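Local atomic coordinates of amidase, hydantoinase/carbamoylase family (Burkholderia vietnamiensis, PDB entry 5I4M), a protein that probably hydrolyses N-carbamoyl-L-amino acids, as a zinc-dependent amidase of the peptidase M20 family with two zinc ions per subunit. Residues A206-H211 / A357-A362; H379-L384 / T390-V395. All coordinates share one frame; numbering follows the deposited sequence.

Contact 1 (A206-H211 / A357-A362). With ZN (zinc ion), chain C.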
ATOM      1  N   ALA A 206     -24.046  26.879  24.389  1.00 12.40           N
ATOM      2  CA  ALA A 206     -24.420  26.575  23.014  1.00 13.01           C
ATOM      3  C   ALA A 206     -23.142  26.432  22.210  1.00 16.08           C
ATOM      4  O   ALA A 206     -22.092  26.947  22.599  1.00 16.90           O
ATOM      5  CB  ALA A 206     -25.315  27.658  22.405  1.00 12.55           C
ATOM      6  N   ALA A 207     -23.245  25.736  21.078  1.00  9.88           N
ATOM      7  CA  ALA A 207     -22.096  25.508  20.212  1.00  9.48           C
ATOM      8  C   ALA A 207     -22.527  25.653  18.761  1.00  9.40           C
ATOM      9  O   ALA A 207     -23.636  25.254  18.394  1.00 10.62           O
ATOM     10  CB  ALA A 207     -21.487  24.122  20.446  1.00 12.03           C
ATOM     11  N   PHE A 208     -21.667  26.269  17.947  1.00  8.99           N
ATOM     12  CA  PHE A 208     -21.885  26.393  16.514  1.00  9.12           C
ATOM     13  C   PHE A 208     -20.574  26.075  15.812  1.00  8.43           C
ATOM     14  O   PHE A 208     -19.519  26.523  16.257  1.00 14.22           O
ATOM     15  CB  PHE A 208     -22.326  27.810  16.104  1.00  8.95           C
ATOM     16  CG  PHE A 208     -23.636  28.246  16.688  1.00  9.48           C
ATOM     17  CD1 PHE A 208     -24.823  28.003  16.016  1.00 11.72           C
ATOM     18  CD2 PHE A 208     -23.678  28.921  17.897  1.00 13.81           C
ATOM     19  CE1 PHE A 208     -26.037  28.406  16.553  1.00 14.71           C
ATOM     20  CE2 PHE A 208     -24.876  29.336  18.436  1.00 15.33           C
ATOM     21  CZ  PHE A 208     -26.064  29.078  17.762  1.00 15.86           C
ATOM     22  N   GLU A 209     -20.635  25.323  14.717  1.00  8.12           N
ATOM     23  CA  GLU A 209     -19.459  25.098  13.885  1.00  7.87           C
ATOM     24  C   GLU A 209     -19.744  25.556  12.459  1.00 10.10           C
ATOM     25  O   GLU A 209     -20.749  25.172  11.853  1.00  7.75           O
ATOM     26  CB  GLU A 209     -19.024  23.627  13.903  1.00  7.59           C
ATOM     27  CG  GLU A 209     -17.825  23.332  12.969  1.00  7.35           C
ATOM     28  CD  GLU A 209     -17.213  21.964  13.205  1.00 10.88           C
ATOM     29  OE1 GLU A 209     -17.729  21.239  14.076  1.00 10.60           O
ATOM     30  OE2 GLU A 209     -16.201  21.620  12.544  1.00  9.91           O
ATOM     31  N   LEU A 210     -18.852  26.380  11.936  1.00  7.86           N
ATOM     32  CA  LEU A 210     -18.887  26.861  10.563  1.00  7.87           C
ATOM     33  C   LEU A 210     -17.982  25.973   9.707  1.00  7.63           C
ATOM     34  O   LEU A 210     -16.847  25.682  10.100  1.00  8.72           O
ATOM     35  CB  LEU A 210     -18.423  28.324  10.537  1.00  8.18           C
ATOM     36  CG  LEU A 210     -18.103  28.982   9.198  1.00 10.42           C
ATOM     37  CD1 LEU A 210     -19.349  29.088   8.351  1.00  8.36           C
ATOM     38  CD2 LEU A 210     -17.490  30.368   9.461  1.00 13.73           C
ATOM     39  N   HIS A 211     -18.482  25.520   8.557  1.00  7.49           N
ATOM     40  CA  HIS A 211     -17.726  24.564   7.745  1.00  9.94           C
ATOM     41  C   HIS A 211     -18.141  24.690   6.286  1.00 10.37           C
ATOM     42  O   HIS A 211     -19.265  25.093   5.986  1.00  8.90           O
ATOM     43  CB  HIS A 211     -17.985  23.134   8.230  1.00  8.38           C
ATOM     44  CG  HIS A 211     -16.870  22.176   7.946  1.00  6.86           C
ATOM     45  ND1 HIS A 211     -16.617  21.674   6.685  1.00  8.30           N
ATOM     46  CD2 HIS A 211     -15.963  21.599   8.772  1.00  6.63           C
ATOM     47  CE1 HIS A 211     -15.596  20.832   6.749  1.00  9.24           C
ATOM     48  NE2 HIS A 211     -15.180  20.772   8.003  1.00  7.70           N
ATOM     49  N   ALA A 357     -32.533  27.739  14.312  1.00 14.48           N
ATOM     50  CA  ALA A 357     -33.283  28.967  14.071  1.00 14.18           C
ATOM     51  C   ALA A 357     -32.382  30.193  14.128  1.00 13.86           C
ATOM     52  O   ALA A 357     -32.574  31.149  13.366  1.00 16.64           O
ATOM     53  CB  ALA A 357     -34.414  29.092  15.089  1.00 16.97           C
ATOM     54  N   ALA A 358     -31.398  30.187  15.033  1.00 15.64           N
ATOM     55  CA  ALA A 358     -30.476  31.314  15.141  1.00 12.02           C
ATOM     56  C   ALA A 358     -29.625  31.450  13.886  1.00 12.09           C
ATOM     57  O   ALA A 358     -29.325  32.568  13.457  1.00 13.93           O
ATOM     58  CB  ALA A 358     -29.585  31.163  16.375  1.00 14.19           C
ATOM     59  N   VAL A 359     -29.218  30.320  13.300  1.00 12.74           N
ATOM     60  CA  VAL A 359     -28.451  30.339  12.057  1.00 10.58           C
ATOM     61  C   VAL A 359     -29.306  30.875  10.914  1.00 10.13           C
ATOM     62  O   VAL A 359     -28.871  31.734  10.131  1.00 13.25           O
ATOM     63  CB  VAL A 359     -27.911  28.931  11.751  1.00  9.48           C
ATOM     64  CG1 VAL A 359     -27.294  28.871  10.366  1.00  9.30           C
ATOM     65  CG2 VAL A 359     -26.888  28.522  12.808  1.00 11.07           C
ATOM     66  N   ARG A 360     -30.543  30.391  10.813  1.00 12.34           N
ATOM     67  CA  ARG A 360     -31.457  30.885   9.790  1.00 13.21           C
ATOM     68  C   ARG A 360     -31.719  32.380   9.964  1.00 16.49           C
ATOM     69  O   ARG A 360     -31.679  33.144   8.991  1.00 15.86           O
ATOM     70  CB  ARG A 360     -32.759  30.082   9.845  1.00 12.27           C
ATOM     71  CG  ARG A 360     -33.641  30.215   8.616  1.00 17.17           C
ATOM     72  CD  ARG A 360     -34.900  29.323   8.712  1.00 15.26           C
ATOM     73  NE  ARG A 360     -34.603  27.897   8.558  1.00 17.23           N
ATOM     74  CZ  ARG A 360     -34.745  26.992   9.524  1.00 18.58           C
ATOM     75  NH1 ARG A 360     -35.182  27.354  10.726  1.00 19.92           N
ATOM     76  NH2 ARG A 360     -34.444  25.724   9.293  1.00 17.99           N
ATOM     77  N   ALA A 361     -31.966  32.816  11.206  1.00 17.53           N
ATOM     78  CA  ALA A 361     -32.210  34.234  11.476  1.00 18.16           C
ATOM     79  C   ALA A 361     -31.014  35.087  11.077  1.00 17.79           C
ATOM     80  O   ALA A 361     -31.179  36.196  10.547  1.00 17.81           O
ATOM     81  CB  ALA A 361     -32.536  34.441  12.955  1.00 16.94           C
ATOM     82  N   ALA A 362     -29.803  34.590  11.330  1.00 14.46           N
ATOM     83  CA  ALA A 362     -28.611  35.340  10.955  1.00 15.59           C
ATOM     84  C   ALA A 362     -28.471  35.440   9.445  1.00 19.08           C
ATOM     85  O   ALA A 362     -28.075  36.490   8.924  1.00 16.59           O
ATOM     86  CB  ALA A 362     -27.365  34.703  11.566  1.00 10.70           C
TER
HETATM   87 ZN    ZN C 501     -13.857  19.041   8.524  0.75 10.74          ZN
HETATM   88  O   HOH W   1     -15.051  18.769  10.334  1.00 10.03           O

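Contact 2 (H379-L384 / T390-V395)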
ATOM      1  N   HIS A 379     -18.453  16.023  11.906  1.00  8.44           N
ATOM      2  CA  HIS A 379     -17.796  17.197  12.452  1.00  6.91           C
ATOM      3  C   HIS A 379     -17.767  17.073  13.961  1.00 10.61           C
ATOM      4  O   HIS A 379     -18.576  16.361  14.550  1.00 11.29           O
ATOM      5  CB  HIS A 379     -18.523  18.477  12.045  1.00  7.94           C
ATOM      6  CG  HIS A 379     -18.770  18.559  10.580  1.00  8.42           C
ATOM      7  ND1 HIS A 379     -17.788  18.929   9.687  1.00  9.77           N
ATOM      8  CD2 HIS A 379     -19.868  18.273   9.843  1.00  8.85           C
ATOM      9  CE1 HIS A 379     -18.281  18.887   8.461  1.00 11.30           C
ATOM     10  NE2 HIS A 379     -19.542  18.498   8.528  1.00 10.21           N
ATOM     11  N   ASP A 380     -16.827  17.781  14.584  1.00  7.08           N
ATOM     12  CA  ASP A 380     -16.814  17.814  16.038  1.00  8.80           C
ATOM     13  C   ASP A 380     -18.161  18.257  16.592  1.00  8.76           C
ATOM     14  O   ASP A 380     -18.589  17.764  17.639  1.00  9.53           O
ATOM     15  CB  ASP A 380     -15.683  18.716  16.521  1.00 10.99           C
ATOM     16  CG  ASP A 380     -14.322  18.195  16.093  1.00 11.73           C
ATOM     17  OD1 ASP A 380     -13.946  17.105  16.563  1.00 12.07           O
ATOM     18  OD2 ASP A 380     -13.625  18.865  15.289  1.00 14.38           O
ATOM     19  N   ALA A 381     -18.867  19.138  15.871  1.00  8.25           N
ATOM     20  CA  ALA A 381     -20.200  19.557  16.290  1.00  7.58           C
ATOM     21  C   ALA A 381     -21.159  18.376  16.469  1.00 10.48           C
ATOM     22  O   ALA A 381     -22.092  18.461  17.275  1.00 11.56           O
ATOM     23  CB  ALA A 381     -20.778  20.545  15.278  1.00 11.64           C
ATOM     24  N   CYS A 382     -20.968  17.278  15.725  1.00  7.91           N
ATOM     25  CA  CYS A 382     -21.867  16.128  15.890  1.00  9.60           C
ATOM     26  C   CYS A 382     -21.777  15.552  17.293  1.00  9.80           C
ATOM     27  O   CYS A 382     -22.782  15.088  17.848  1.00  9.37           O
ATOM     28  CB  CYS A 382     -21.559  15.040  14.859  1.00  8.75           C
ATOM     29  SG  CYS A 382     -21.699  15.617  13.142  1.00 12.76           S
ATOM     30  N   TYR A 383     -20.580  15.560  17.884  1.00  7.73           N
ATOM     31  CA  TYR A 383     -20.455  15.101  19.263  1.00  8.08           C
ATOM     32  C   TYR A 383     -20.854  16.175  20.263  1.00 11.01           C
ATOM     33  O   TYR A 383     -21.458  15.867  21.298  1.00  9.83           O
ATOM     34  CB  TYR A 383     -19.027  14.614  19.514  1.00  8.85           C
ATOM     35  CG  TYR A 383     -18.812  13.181  19.057  1.00  8.29           C
ATOM     36  CD1 TYR A 383     -19.771  12.204  19.301  1.00 11.48           C
ATOM     37  CD2 TYR A 383     -17.651  12.806  18.379  1.00  7.48           C
ATOM     38  CE1 TYR A 383     -19.569  10.879  18.897  1.00  8.32           C
ATOM     39  CE2 TYR A 383     -17.449  11.493  17.967  1.00  8.14           C
ATOM     40  CZ  TYR A 383     -18.410  10.538  18.224  1.00 10.41           C
ATOM     41  OH  TYR A 383     -18.205   9.233  17.821  1.00 10.69           O
ATOM     42  N   LEU A 384     -20.549  17.442  19.983  1.00 10.29           N
ATOM     43  CA  LEU A 384     -20.987  18.496  20.890  1.00  8.80           C
ATOM     44  C   LEU A 384     -22.500  18.513  21.028  1.00  9.77           C
ATOM     45  O   LEU A 384     -23.020  18.845  22.100  1.00  9.48           O
ATOM     46  CB  LEU A 384     -20.500  19.857  20.405  1.00  8.99           C
ATOM     47  CG  LEU A 384     -18.985  19.981  20.355  1.00 11.52           C
ATOM     48  CD1 LEU A 384     -18.575  21.397  19.931  1.00 10.95           C
ATOM     49  CD2 LEU A 384     -18.405  19.633  21.707  1.00 14.93           C
ATOM     50  N   THR A 390     -26.530  22.630  19.869  1.00 10.84           N
ATOM     51  CA  THR A 390     -25.521  22.768  18.817  1.00 11.71           C
ATOM     52  C   THR A 390     -26.187  22.800  17.447  1.00 12.87           C
ATOM     53  O   THR A 390     -27.162  22.085  17.222  1.00 11.09           O
ATOM     54  CB  THR A 390     -24.533  21.587  18.849  1.00 11.22           C
ATOM     55  OG1 THR A 390     -23.900  21.504  20.130  1.00 12.89           O
ATOM     56  CG2 THR A 390     -23.462  21.691  17.740  1.00  8.51           C
ATOM     57  N   SER A 391     -25.655  23.603  16.522  1.00 10.37           N
ATOM     58  CA  SER A 391     -25.944  23.386  15.105  1.00  8.68           C
ATOM     59  C   SER A 391     -24.744  23.882  14.305  1.00 12.46           C
ATOM     60  O   SER A 391     -23.702  24.223  14.871  1.00  9.62           O
ATOM     61  CB  SER A 391     -27.261  24.061  14.685  1.00 10.51           C
ATOM     62  OG  SER A 391     -27.127  25.467  14.524  1.00 11.30           O
ATOM     63  N   MET A 392     -24.881  23.899  12.982  1.00  8.99           N
ATOM     64  CA  MET A 392     -23.769  24.249  12.108  1.00  9.79           C
ATOM     65  C   MET A 392     -24.199  25.244  11.039  1.00 11.07           C
ATOM     66  O   MET A 392     -25.380  25.382  10.715  1.00 13.30           O
ATOM     67  CB  MET A 392     -23.173  23.011  11.425  1.00  7.66           C
ATOM     68  CG  MET A 392     -22.622  21.976  12.396  1.00  7.96           C
ATOM     69  SD  MET A 392     -21.765  20.665  11.487  1.00  9.38           S
ATOM     70  CE  MET A 392     -20.315  21.577  10.923  1.00  7.06           C
ATOM     71  N   VAL A 393     -23.195  25.923  10.490  1.00 10.28           N
ATOM     72  CA  VAL A 393     -23.338  26.855   9.376  1.00 10.62           C
ATOM     73  C   VAL A 393     -22.499  26.310   8.233  1.00  9.33           C
ATOM     74  O   VAL A 393     -21.302  26.078   8.411  1.00  7.83           O
ATOM     75  CB  VAL A 393     -22.860  28.264   9.747  1.00  8.47           C
ATOM     76  CG1 VAL A 393     -23.062  29.225   8.565  1.00 10.25           C
ATOM     77  CG2 VAL A 393     -23.549  28.765  11.003  1.00 12.90           C
ATOM     78  N   PHE A 394     -23.123  26.084   7.075  1.00 10.42           N
ATOM     79  CA  PHE A 394     -22.409  25.691   5.867  1.00  8.94           C
ATOM     80  C   PHE A 394     -22.306  26.869   4.907  1.00  8.28           C
ATOM     81  O   PHE A 394     -23.198  27.718   4.844  1.00  8.74           O
ATOM     82  CB  PHE A 394     -23.102  24.544   5.121  1.00  7.93           C
ATOM     83  CG  PHE A 394     -22.741  23.146   5.607  1.00  8.29           C
ATOM     84  CD1 PHE A 394     -21.878  22.942   6.679  1.00  7.38           C
ATOM     85  CD2 PHE A 394     -23.279  22.038   4.968  1.00  7.58           C
ATOM     86  CE1 PHE A 394     -21.565  21.657   7.100  1.00 13.35           C
ATOM     87  CE2 PHE A 394     -22.971  20.753   5.383  1.00 10.07           C
ATOM     88  CZ  PHE A 394     -22.110  20.563   6.453  1.00 11.46           C
ATOM     89  N   VAL A 395     -21.215  26.898   4.154  1.00  8.23           N
ATOM     90  CA  VAL A 395     -21.107  27.685   2.926  1.00  8.54           C
ATOM     91  C   VAL A 395     -20.770  26.707   1.810  1.00 11.79           C
ATOM     92  O   VAL A 395     -20.389  25.556   2.085  1.00 10.53           O
ATOM     93  CB  VAL A 395     -20.045  28.804   3.047  1.00 11.45           C
ATOM     94  CG1 VAL A 395     -20.314  29.667   4.268  1.00 11.21           C
ATOM     95  CG2 VAL A 395     -18.627  28.219   3.050  1.00  8.44           C
TER

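Contact 1 (A206-H211 / A357-A362)
Phe208 on strand 206-212 and the Ala358-Val359 pair on helix 353-365 form a small apolar contact, a helix laid against one face of the β-sheet in the zinc-peptidase fold of the M20 family. CB of Phe208 leaves the strand toward the helix, and chi1 of -63° sets CG opposite the carbonyl carbon, beside the backbone N. Beyond CG, CD1 is 3.9 Å from Val359 CG2. CE1 comes slightly nearer the same methyl, its distance to Val359 CG2 being 3.8 Å. At the tip, Phe208 CZ reaches Ala358 CB at 4.3 Å. Val359 puts CG1 opposite its own backbone N (chi1 171°), which leaves CG2 as the branch that meets the ring. Both methyls approach the ring obliquely, and the side chains of Phe208 and Val359 run past each other in opposite directions. No hydrogen bond joins the two segments. Leu421 and Arg428 of helix 411-429 and Ser391 of the adjoining strand also touch the Phe208 side chain, which is thus buried where two helices meet the sheet. On the strand's other side Glu209 OE1 accepts a hydrogen bond from Ala381 N. His211, three residues beyond Phe208, ends the segment in the metal site shared with His104 and Asp115: its NE2 binds one of the two zinc ions, which also holds a water, at 2.2 Å.

Contact 2 (H379-L384 / T390-V395)
His379 O accepts a 2.8 Å hydrogen bond from Cys382 N at the turn into helix 380-384, and the imidazole of the same histidine packs on Met392 of the strand. His379 N in turn donates a hydrogen bond to Cys382 SG, 3.5 Å long. Met392 extends along chi2 and then bends at chi3 (70°), which carries its methyl over one face of the His379 ring. CE stands 3.6 Å from the ring centroid, 22° off the normal, a CH-pi contact offset toward the rim, near CG and CD2. The sulfur before it lies oblique to the ring, SD 3.5 Å from His379 CD2. Farther along the strand, His379 NE2 lies at the edge of the Phe394 ring, 3.9 Å from CZ, and the two rings meet obliquely. NE2 also makes a weak hydrogen bond to Ser375 OG. Ala381 CB touches two strand side chains, Thr390 CG2 and, at 3.7 Å, Met392 CG. Thr390 CG2 also lies 3.5 Å from Ala381 O, while OG1 hydrogen-bonds to Ala388 O and rests 3.4 Å from Leu384 C. His379 itself touches the bound 3-phosphoglycerate. Helix and strand run nearly antiparallel, at 159°; strand 206-212 is hydrogen-bonded to strand 390-395 through its backbone, helix 353-365 lies against the opposite side chains Ser391 and Val393, and Val228 of strand 225-242 touches Met392 and Phe394.

Overall arrangement
Contacts 1 and 2, whose centres lie about 9 Å apart, meet through the parallel neighbours 206-212 and 390-395. Two probable backbone hydrogen bonds tie these strands: Glu209 O to Val393 N and His211 N to Val393 O, each 2.9 Å. Helix 353-365 of contact 1 and helix 380-384 of contact 2 pack on opposite faces of this strand pair, and on the side of helix 380-384 lies the zinc and ligand pocket, which His379 lines. There the imidazoles converge: His211 CD2 lies 3.4 Å from His379 ND1, with the ring planes at about 60°. His211 binds zinc, the side chain of His379 comes within about 4 Å of a zinc ion, and both histidines touch 3-phosphoglycerate.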